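Local coordinates for protein leukotriene A-4 hydrolase (Saccharomyces cerevisiae, PDB 2XQ0) that is a zinc-dependent aminopeptidase of the M1 family that preferentially cleaves di- and tripeptides and has low epoxide hydrolase activity in vitro, at residues 472-484 with 494-506. Numbering follows the deposited sequence.
Sequences DNVYQLADKWVEM and FRSEFNAIDIKDF
Trp481 lays the five-membered half of its indole on the ring of Phe498 in an offset stack, the centroids 3.8 Å apart and the planes 13° from parallel. Tryptophan offers a wide flat surface here, while its N-H, at the indole rim, can still reach out: Trp481 NE1 lies over the Phe498 face but hydrogen-bonds to Tyr547 OH. That same hydroxyl is hydrogen-bonded to Asp502 OD2, so one tyrosine from outside the pair satisfies a polar atom on each segment. The other carboxylate oxygen, Asp502 OD1, takes a weak bond from Asn499 N. Phe494 completes the aromatic cluster, nearly parallel to the six-membered ring of Trp481 but slid aside, with centroids 5.7 Å apart. At the edge of the Phe498 ring, Met484 CB meets CZ at 3.7 Å.

Lys480 spans the interface. Its CG is anti to the backbone N (chi1 -172°) and the chain beyond is fully extended, which carries CD past Phe498 CE1 at 3.7 Å. NZ then donates to Glu497 O at 3.3 Å, from above the carbonyl plane, and forms a long salt bridge to Glu497 OE2 at 3.8 Å. Lysine suits both tasks: methylenes for the ring, and a positive charge probably favourable at the C-terminal end of helix 491-497.

Leu477 turns its branched end to the loop, CD2 meeting Ile503 CG2 at 3.7 Å and also touching Phe506 CE2. Val474 CG2 sits over one face of the Phe506 ring, toward its rim; Ile503 CA lies over the opposite face.

Away from the zinc site, this contact is thus made mostly by carbon atoms, with one hydrogen bond and one long salt bridge crossing directly, and Tyr547 serving buried Trp481.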
ATOM      1  N   ASP A 472     -13.992 -17.772 -16.147  1.00 36.93           N
ATOM      2  CA  ASP A 472     -14.764 -18.979 -16.418  1.00 36.94           C
ATOM      3  C   ASP A 472     -13.908 -20.149 -16.899  1.00 26.60           C
ATOM      4  O   ASP A 472     -14.057 -21.271 -16.435  1.00 27.35           O
ATOM      5  CB  ASP A 472     -15.862 -18.675 -17.440  1.00 44.50           C
ATOM      6  CG  ASP A 472     -16.959 -17.800 -16.871  1.00 51.08           C
ATOM      7  OD1 ASP A 472     -17.198 -17.870 -15.644  1.00 51.89           O
ATOM      8  OD2 ASP A 472     -17.590 -17.052 -17.654  1.00 57.64           O
ATOM      9  N   ASN A 473     -13.043 -19.877 -17.860  1.00 27.31           N
ATOM     10  CA  ASN A 473     -12.048 -20.840 -18.324  1.00 35.10           C
ATOM     11  C   ASN A 473     -11.193 -21.373 -17.165  1.00 27.68           C
ATOM     12  O   ASN A 473     -10.917 -22.577 -17.067  1.00 26.05           O
ATOM     13  CB  ASN A 473     -11.157 -20.133 -19.336  1.00 53.74           C
ATOM     14  CG  ASN A 473     -10.995 -18.640 -19.014  1.00 63.43           C
ATOM     15  OD1 ASN A 473     -10.303 -18.270 -18.059  1.00 67.29           O
ATOM     16  ND2 ASN A 473     -11.654 -17.784 -19.797  1.00 57.69           N
ATOM     17  N   VAL A 474     -10.804 -20.471 -16.270  1.00 27.35           N
ATOM     18  CA  VAL A 474      -9.982 -20.829 -15.120  1.00 25.14           C
ATOM     19  C   VAL A 474     -10.730 -21.746 -14.187  1.00 28.18           C
ATOM     20  O   VAL A 474     -10.239 -22.810 -13.811  1.00 26.64           O
ATOM     21  CB  VAL A 474      -9.566 -19.573 -14.346  1.00 25.82           C
ATOM     22  CG1 VAL A 474      -8.855 -19.948 -13.059  1.00 31.00           C
ATOM     23  CG2 VAL A 474      -8.680 -18.696 -15.233  1.00 31.06           C
ATOM     24  N   TYR A 475     -11.935 -21.334 -13.818  1.00 30.70           N
ATOM     25  CA  TYR A 475     -12.783 -22.151 -12.963  1.00 28.09           C
ATOM     26  C   TYR A 475     -13.056 -23.525 -13.576  1.00 25.65           C
ATOM     27  O   TYR A 475     -12.987 -24.542 -12.887  1.00 32.89           O
ATOM     28  CB  TYR A 475     -14.097 -21.419 -12.674  1.00 34.81           C
ATOM     29  CG  TYR A 475     -13.930 -20.211 -11.772  1.00 41.31           C
ATOM     30  CD1 TYR A 475     -13.074 -20.249 -10.687  1.00 42.74           C
ATOM     31  CD2 TYR A 475     -14.640 -19.039 -12.004  1.00 50.92           C
ATOM     32  CE1 TYR A 475     -12.923 -19.144  -9.854  1.00 54.59           C
ATOM     33  CE2 TYR A 475     -14.495 -17.932 -11.177  1.00 50.18           C
ATOM     34  CZ  TYR A 475     -13.639 -17.990 -10.107  1.00 57.19           C
ATOM     35  OH  TYR A 475     -13.497 -16.889  -9.280  1.00 69.61           O
ATOM     36  N   GLN A 476     -13.375 -23.566 -14.863  1.00 25.70           N
ATOM     37  CA  GLN A 476     -13.594 -24.855 -15.519  1.00 29.54           C
ATOM     38  C   GLN A 476     -12.409 -25.814 -15.390  1.00 28.87           C
ATOM     39  O   GLN A 476     -12.595 -26.979 -15.067  1.00 27.09           O
ATOM     40  CB  GLN A 476     -13.969 -24.677 -16.984  1.00 43.27           C
ATOM     41  CG  GLN A 476     -15.321 -24.026 -17.169  1.00 62.26           C
ATOM     42  CD  GLN A 476     -15.634 -23.768 -18.623  1.00 71.98           C
ATOM     43  OE1 GLN A 476     -15.184 -24.502 -19.505  1.00 75.06           O
ATOM     44  NE2 GLN A 476     -16.413 -22.722 -18.885  1.00 74.28           N
ATOM     45  N   LEU A 477     -11.202 -25.325 -15.641  1.00 29.48           N
ATOM     46  CA  LEU A 477     -10.024 -26.176 -15.574  1.00 33.50           C
ATOM     47  C   LEU A 477      -9.782 -26.684 -14.164  1.00 35.87           C
ATOM     48  O   LEU A 477      -9.539 -27.876 -13.974  1.00 36.09           O
ATOM     49  CB  LEU A 477      -8.778 -25.451 -16.083  1.00 35.22           C
ATOM     50  CG  LEU A 477      -7.521 -26.316 -16.211  1.00 35.78           C
ATOM     51  CD1 LEU A 477      -7.749 -27.425 -17.248  1.00 34.46           C
ATOM     52  CD2 LEU A 477      -6.327 -25.460 -16.595  1.00 32.31           C
ATOM     53  N   ALA A 478      -9.817 -25.793 -13.173  1.00 30.22           N
ATOM     54  CA  ALA A 478      -9.603 -26.226 -11.793  1.00 32.10           C
ATOM     55  C   ALA A 478     -10.604 -27.314 -11.418  1.00 41.17           C
ATOM     56  O   ALA A 478     -10.237 -28.336 -10.837  1.00 47.82           O
ATOM     57  CB  ALA A 478      -9.677 -25.047 -10.815  1.00 33.76           C
ATOM     58  N   ASP A 479     -11.870 -27.101 -11.763  1.00 36.60           N
ATOM     59  CA  ASP A 479     -12.881 -28.137 -11.568  1.00 34.70           C
ATOM     60  C   ASP A 479     -12.467 -29.451 -12.252  1.00 34.09           C
ATOM     61  O   ASP A 479     -12.495 -30.523 -11.643  1.00 37.90           O
ATOM     62  CB  ASP A 479     -14.241 -27.653 -12.080  1.00 45.08           C
ATOM     63  CG  ASP A 479     -14.756 -26.437 -11.317  1.00 54.62           C
ATOM     64  OD1 ASP A 479     -14.205 -26.134 -10.239  1.00 58.61           O
ATOM     65  OD2 ASP A 479     -15.717 -25.784 -11.789  1.00 56.23           O
ATOM     66  N   LYS A 480     -12.059 -29.358 -13.514  1.00 36.48           N
ATOM     67  CA  LYS A 480     -11.652 -30.528 -14.293  1.00 33.78           C
ATOM     68  C   LYS A 480     -10.483 -31.277 -13.643  1.00 37.89           C
ATOM     69  O   LYS A 480     -10.483 -32.511 -13.584  1.00 45.09           O
ATOM     70  CB  LYS A 480     -11.282 -30.115 -15.719  1.00 33.42           C
ATOM     71  CG  LYS A 480     -11.018 -31.282 -16.666  1.00 44.15           C
ATOM     72  CD  LYS A 480     -10.468 -30.789 -18.017  1.00 51.06           C
ATOM     73  CE  LYS A 480     -10.089 -31.954 -18.934  1.00 51.21           C
ATOM     74  NZ  LYS A 480      -9.398 -31.520 -20.189  1.00 50.66           N
ATOM     75  N   TRP A 481      -9.488 -30.533 -13.166  1.00 35.47           N
ATOM     76  CA  TRP A 481      -8.365 -31.124 -12.443  1.00 38.86           C
ATOM     77  C   TRP A 481      -8.823 -31.814 -11.176  1.00 43.43           C
ATOM     78  O   TRP A 481      -8.365 -32.913 -10.872  1.00 54.58           O
ATOM     79  CB  TRP A 481      -7.282 -30.085 -12.114  1.00 33.79           C
ATOM     80  CG  TRP A 481      -6.225 -30.042 -13.162  1.00 32.87           C
ATOM     81  CD1 TRP A 481      -6.126 -29.158 -14.202  1.00 32.66           C
ATOM     82  CD2 TRP A 481      -5.146 -30.968 -13.314  1.00 37.19           C
ATOM     83  NE1 TRP A 481      -5.024 -29.460 -14.976  1.00 40.55           N
ATOM     84  CE2 TRP A 481      -4.411 -30.571 -14.451  1.00 49.26           C
ATOM     85  CE3 TRP A 481      -4.728 -32.096 -12.598  1.00 45.85           C
ATOM     86  CZ2 TRP A 481      -3.278 -31.259 -14.879  1.00 53.78           C
ATOM     87  CZ3 TRP A 481      -3.608 -32.767 -13.018  1.00 48.03           C
ATOM     88  CH2 TRP A 481      -2.895 -32.352 -14.151  1.00 54.62           C
ATOM     89  N   VAL A 482      -9.713 -31.170 -10.424  1.00 39.77           N
ATOM     90  CA  VAL A 482     -10.191 -31.775  -9.183  1.00 41.56           C
ATOM     91  C   VAL A 482     -10.871 -33.108  -9.460  1.00 50.48           C
ATOM     92  O   VAL A 482     -10.700 -34.076  -8.716  1.00 61.31           O
ATOM     93  CB  VAL A 482     -11.141 -30.833  -8.406  1.00 40.37           C
ATOM     94  CG1 VAL A 482     -11.752 -31.565  -7.226  1.00 39.98           C
ATOM     95  CG2 VAL A 482     -10.381 -29.609  -7.911  1.00 40.68           C
ATOM     96  N   GLU A 483     -11.626 -33.156 -10.555  1.00 43.29           N
ATOM     97  CA  GLU A 483     -12.387 -34.345 -10.923  1.00 39.76           C
ATOM     98  C   GLU A 483     -11.472 -35.473 -11.396  1.00 45.25           C
ATOM     99  O   GLU A 483     -11.580 -36.608 -10.938  1.00 52.26           O
ATOM    100  CB  GLU A 483     -13.386 -33.993 -12.035  1.00 48.83           C
ATOM    101  CG  GLU A 483     -14.644 -34.863 -12.059  1.00 70.33           C
ATOM    102  CD  GLU A 483     -15.586 -34.568 -10.893  1.00 85.19           C
ATOM    103  OE1 GLU A 483     -15.145 -33.937  -9.905  1.00 89.43           O
ATOM    104  OE2 GLU A 483     -16.769 -34.965 -10.966  1.00 88.54           O
ATOM    105  N   MET A 484     -10.576 -35.148 -12.323  1.00 40.51           N
ATOM    106  CA  MET A 484      -9.709 -36.129 -12.955  1.00 45.38           C
ATOM    107  C   MET A 484      -8.687 -36.738 -11.993  1.00 50.01           C
ATOM    108  O   MET A 484      -8.199 -37.847 -12.212  1.00 49.82           O
ATOM    109  CB  MET A 484      -9.015 -35.507 -14.166  1.00 49.56           C
ATOM    110  CG  MET A 484      -9.980 -35.159 -15.288  1.00 48.43           C
ATOM    111  SD  MET A 484     -10.911 -36.615 -15.820  1.00 41.65           S
ATOM    112  CE  MET A 484     -12.458 -35.844 -16.329  1.00 32.91           C
ATOM    113  N   PHE A 494      -2.998 -38.815 -17.348  1.00 44.51           N
ATOM    114  CA  PHE A 494      -3.114 -37.375 -17.218  1.00 49.57           C
ATOM    115  C   PHE A 494      -2.700 -36.626 -18.485  1.00 48.56           C
ATOM    116  O   PHE A 494      -3.346 -35.654 -18.875  1.00 47.54           O
ATOM    117  CB  PHE A 494      -2.334 -36.890 -15.996  1.00 56.18           C
ATOM    118  CG  PHE A 494      -3.047 -37.143 -14.698  1.00 56.64           C
ATOM    119  CD1 PHE A 494      -2.744 -38.248 -13.929  1.00 60.30           C
ATOM    120  CD2 PHE A 494      -4.037 -36.282 -14.260  1.00 50.80           C
ATOM    121  CE1 PHE A 494      -3.403 -38.481 -12.740  1.00 59.42           C
ATOM    122  CE2 PHE A 494      -4.700 -36.515 -13.071  1.00 49.01           C
ATOM    123  CZ  PHE A 494      -4.383 -37.611 -12.313  1.00 49.84           C
ATOM    124  N   ARG A 495      -1.631 -37.080 -19.129  1.00 51.37           N
ATOM    125  CA  ARG A 495      -1.148 -36.424 -20.343  1.00 58.58           C
ATOM    126  C   ARG A 495      -2.151 -36.560 -21.484  1.00 56.36           C
ATOM    127  O   ARG A 495      -2.184 -35.732 -22.391  1.00 49.37           O
ATOM    128  CB  ARG A 495       0.211 -36.987 -20.769  1.00 63.44           C
ATOM    129  CG  ARG A 495       1.324 -36.723 -19.782  1.00 71.27           C
ATOM    130  CD  ARG A 495       2.618 -36.416 -20.505  1.00 86.64           C
ATOM    131  NE  ARG A 495       3.784 -36.621 -19.652  1.00 99.90           N
ATOM    132  CZ  ARG A 495       4.461 -37.763 -19.579  1.00113.99           C
ATOM    133  NH1 ARG A 495       4.087 -38.804 -20.312  1.00117.41           N
ATOM    134  NH2 ARG A 495       5.512 -37.865 -18.777  1.00119.31           N
ATOM    135  N   SER A 496      -2.964 -37.612 -21.434  1.00 53.12           N
ATOM    136  CA  SER A 496      -4.025 -37.794 -22.422  1.00 57.70           C
ATOM    137  C   SER A 496      -5.180 -36.823 -22.205  1.00 56.68           C
ATOM    138  O   SER A 496      -5.818 -36.402 -23.162  1.00 52.25           O
ATOM    139  CB  SER A 496      -4.534 -39.234 -22.422  1.00 61.91           C
ATOM    140  OG  SER A 496      -3.522 -40.114 -22.877  1.00 82.05           O
ATOM    141  N   GLU A 497      -5.441 -36.461 -20.952  1.00 56.25           N
ATOM    142  CA  GLU A 497      -6.499 -35.494 -20.638  1.00 50.93           C
ATOM    143  C   GLU A 497      -6.005 -34.048 -20.700  1.00 50.04           C
ATOM    144  O   GLU A 497      -6.722 -33.140 -21.146  1.00 50.52           O
ATOM    145  CB  GLU A 497      -7.075 -35.772 -19.243  1.00 57.37           C
ATOM    146  CG  GLU A 497      -8.421 -36.472 -19.244  1.00 70.87           C
ATOM    147  CD  GLU A 497      -9.544 -35.593 -19.774  1.00 71.94           C
ATOM    148  OE1 GLU A 497      -9.674 -35.464 -21.006  1.00 71.57           O
ATOM    149  OE2 GLU A 497     -10.298 -35.025 -18.957  1.00 72.89           O
ATOM    150  N   PHE A 498      -4.777 -33.829 -20.246  1.00 45.01           N
ATOM    151  CA  PHE A 498      -4.278 -32.474 -20.056  1.00 44.99           C
ATOM    152  C   PHE A 498      -3.043 -32.200 -20.901  1.00 49.45           C
ATOM    153  O   PHE A 498      -2.239 -33.090 -21.131  1.00 48.57           O
ATOM    154  CB  PHE A 498      -3.911 -32.267 -18.581  1.00 32.79           C
ATOM    155  CG  PHE A 498      -5.079 -32.428 -17.634  1.00 44.30           C
ATOM    156  CD1 PHE A 498      -6.023 -31.415 -17.491  1.00 41.84           C
ATOM    157  CD2 PHE A 498      -5.218 -33.575 -16.866  1.00 45.77           C
ATOM    158  CE1 PHE A 498      -7.094 -31.556 -16.609  1.00 39.75           C
ATOM    159  CE2 PHE A 498      -6.290 -33.720 -15.973  1.00 45.14           C
ATOM    160  CZ  PHE A 498      -7.225 -32.709 -15.846  1.00 37.81           C
ATOM    161  N   ASN A 499      -2.886 -30.967 -21.361  1.00 50.10           N
ATOM    162  CA  ASN A 499      -1.569 -30.544 -21.814  1.00 62.17           C
ATOM    163  C   ASN A 499      -1.306 -29.033 -21.793  1.00 54.37           C
ATOM    164  O   ASN A 499      -2.216 -28.223 -21.610  1.00 53.76           O
ATOM    165  CB  ASN A 499      -1.184 -31.185 -23.150  1.00 65.91           C
ATOM    166  CG  ASN A 499       0.174 -31.878 -23.086  1.00 75.53           C
ATOM    167  OD1 ASN A 499       0.294 -32.991 -22.559  1.00 76.64           O
ATOM    168  ND2 ASN A 499       1.205 -31.218 -23.610  1.00 72.94           N
ATOM    169  N   ALA A 500      -0.039 -28.680 -21.966  1.00 50.38           N
ATOM    170  CA  ALA A 500       0.406 -27.300 -21.863  1.00 55.38           C
ATOM    171  C   ALA A 500      -0.548 -26.368 -22.585  1.00 50.31           C
ATOM    172  O   ALA A 500      -0.670 -25.191 -22.244  1.00 55.10           O
ATOM    173  CB  ALA A 500       1.816 -27.164 -22.432  1.00 61.54           C
ATOM    174  N   ILE A 501      -1.231 -26.910 -23.584  1.00 47.42           N
ATOM    175  CA  ILE A 501      -2.157 -26.133 -24.396  1.00 56.95           C
ATOM    176  C   ILE A 501      -3.253 -25.444 -23.577  1.00 54.88           C
ATOM    177  O   ILE A 501      -3.722 -24.359 -23.945  1.00 43.14           O
ATOM    178  CB  ILE A 501      -2.848 -27.022 -25.458  1.00 57.47           C
ATOM    179  CG1 ILE A 501      -1.808 -27.805 -26.268  1.00 57.76           C
ATOM    180  CG2 ILE A 501      -3.729 -26.176 -26.361  1.00 56.08           C
ATOM    181  CD1 ILE A 501      -1.165 -28.958 -25.515  1.00 52.63           C
ATOM    182  N   ASP A 502      -3.682 -26.071 -22.483  1.00 52.56           N
ATOM    183  CA  ASP A 502      -4.885 -25.569 -21.816  1.00 51.56           C
ATOM    184  C   ASP A 502      -4.657 -24.303 -20.995  1.00 46.93           C
ATOM    185  O   ASP A 502      -5.612 -23.611 -20.651  1.00 39.41           O
ATOM    186  CB  ASP A 502      -5.647 -26.656 -21.030  1.00 50.75           C
ATOM    187  CG  ASP A 502      -4.739 -27.550 -20.224  1.00 57.08           C
ATOM    188  OD1 ASP A 502      -5.050 -28.760 -20.068  1.00 46.66           O
ATOM    189  OD2 ASP A 502      -3.714 -27.033 -19.746  1.00 72.12           O
ATOM    190  N   ILE A 503      -3.398 -23.978 -20.717  1.00 51.93           N
ATOM    191  CA  ILE A 503      -3.100 -22.722 -20.033  1.00 53.03           C
ATOM    192  C   ILE A 503      -2.317 -21.750 -20.909  1.00 63.11           C
ATOM    193  O   ILE A 503      -1.955 -20.662 -20.467  1.00 66.80           O
ATOM    194  CB  ILE A 503      -2.359 -22.944 -18.708  1.00 42.14           C
ATOM    195  CG1 ILE A 503      -0.948 -23.487 -18.961  1.00 35.36           C
ATOM    196  CG2 ILE A 503      -3.168 -23.879 -17.803  1.00 33.21           C
ATOM    197  CD1 ILE A 503      -0.128 -23.650 -17.688  1.00 39.43           C
ATOM    198  N   LYS A 504      -2.071 -22.146 -22.152  1.00 66.40           N
ATOM    199  CA  LYS A 504      -1.382 -21.297 -23.119  1.00 69.89           C
ATOM    200  C   LYS A 504      -1.959 -19.882 -23.181  1.00 60.66           C
ATOM    201  O   LYS A 504      -1.230 -18.930 -23.442  1.00 56.27           O
ATOM    202  CB  LYS A 504      -1.415 -21.931 -24.517  1.00 77.24           C
ATOM    203  CG  LYS A 504      -1.029 -20.975 -25.647  1.00 80.07           C
ATOM    204  CD  LYS A 504      -1.259 -21.587 -27.028  1.00 81.39           C
ATOM    205  CE  LYS A 504      -0.221 -22.653 -27.358  1.00 82.22           C
ATOM    206  NZ  LYS A 504      -0.431 -23.238 -28.716  1.00 80.22           N
ATOM    207  N   ASP A 505      -3.263 -19.748 -22.950  1.00 55.44           N
ATOM    208  CA  ASP A 505      -3.921 -18.441 -22.997  1.00 60.31           C
ATOM    209  C   ASP A 505      -4.151 -17.798 -21.614  1.00 52.12           C
ATOM    210  O   ASP A 505      -4.775 -16.742 -21.506  1.00 49.46           O
ATOM    211  CB  ASP A 505      -5.245 -18.533 -23.767  1.00 70.33           C
ATOM    212  CG  ASP A 505      -5.042 -18.739 -25.263  1.00 83.15           C
ATOM    213  OD1 ASP A 505      -5.136 -19.896 -25.733  1.00 87.02           O
ATOM    214  OD2 ASP A 505      -4.790 -17.741 -25.973  1.00 86.67           O
ATOM    215  N   PHE A 506      -3.651 -18.431 -20.559  1.00 48.00           N
ATOM    216  CA  PHE A 506      -3.806 -17.882 -19.215  1.00 39.59           C
ATOM    217  C   PHE A 506      -2.730 -16.824 -18.954  1.00 39.87           C
ATOM    218  O   PHE A 506      -1.543 -17.139 -18.976  1.00 36.13           O
ATOM    219  CB  PHE A 506      -3.660 -18.984 -18.159  1.00 30.49           C
ATOM    220  CG  PHE A 506      -4.866 -19.893 -18.015  1.00 32.07           C
ATOM    221  CD1 PHE A 506      -5.821 -19.996 -19.008  1.00 36.59           C
ATOM    222  CD2 PHE A 506      -5.019 -20.659 -16.870  1.00 28.61           C
ATOM    223  CE1 PHE A 506      -6.920 -20.849 -18.854  1.00 32.87           C
ATOM    224  CE2 PHE A 506      -6.091 -21.504 -16.712  1.00 25.74           C
ATOM    225  CZ  PHE A 506      -7.042 -21.610 -17.702  1.00 23.83           C
TER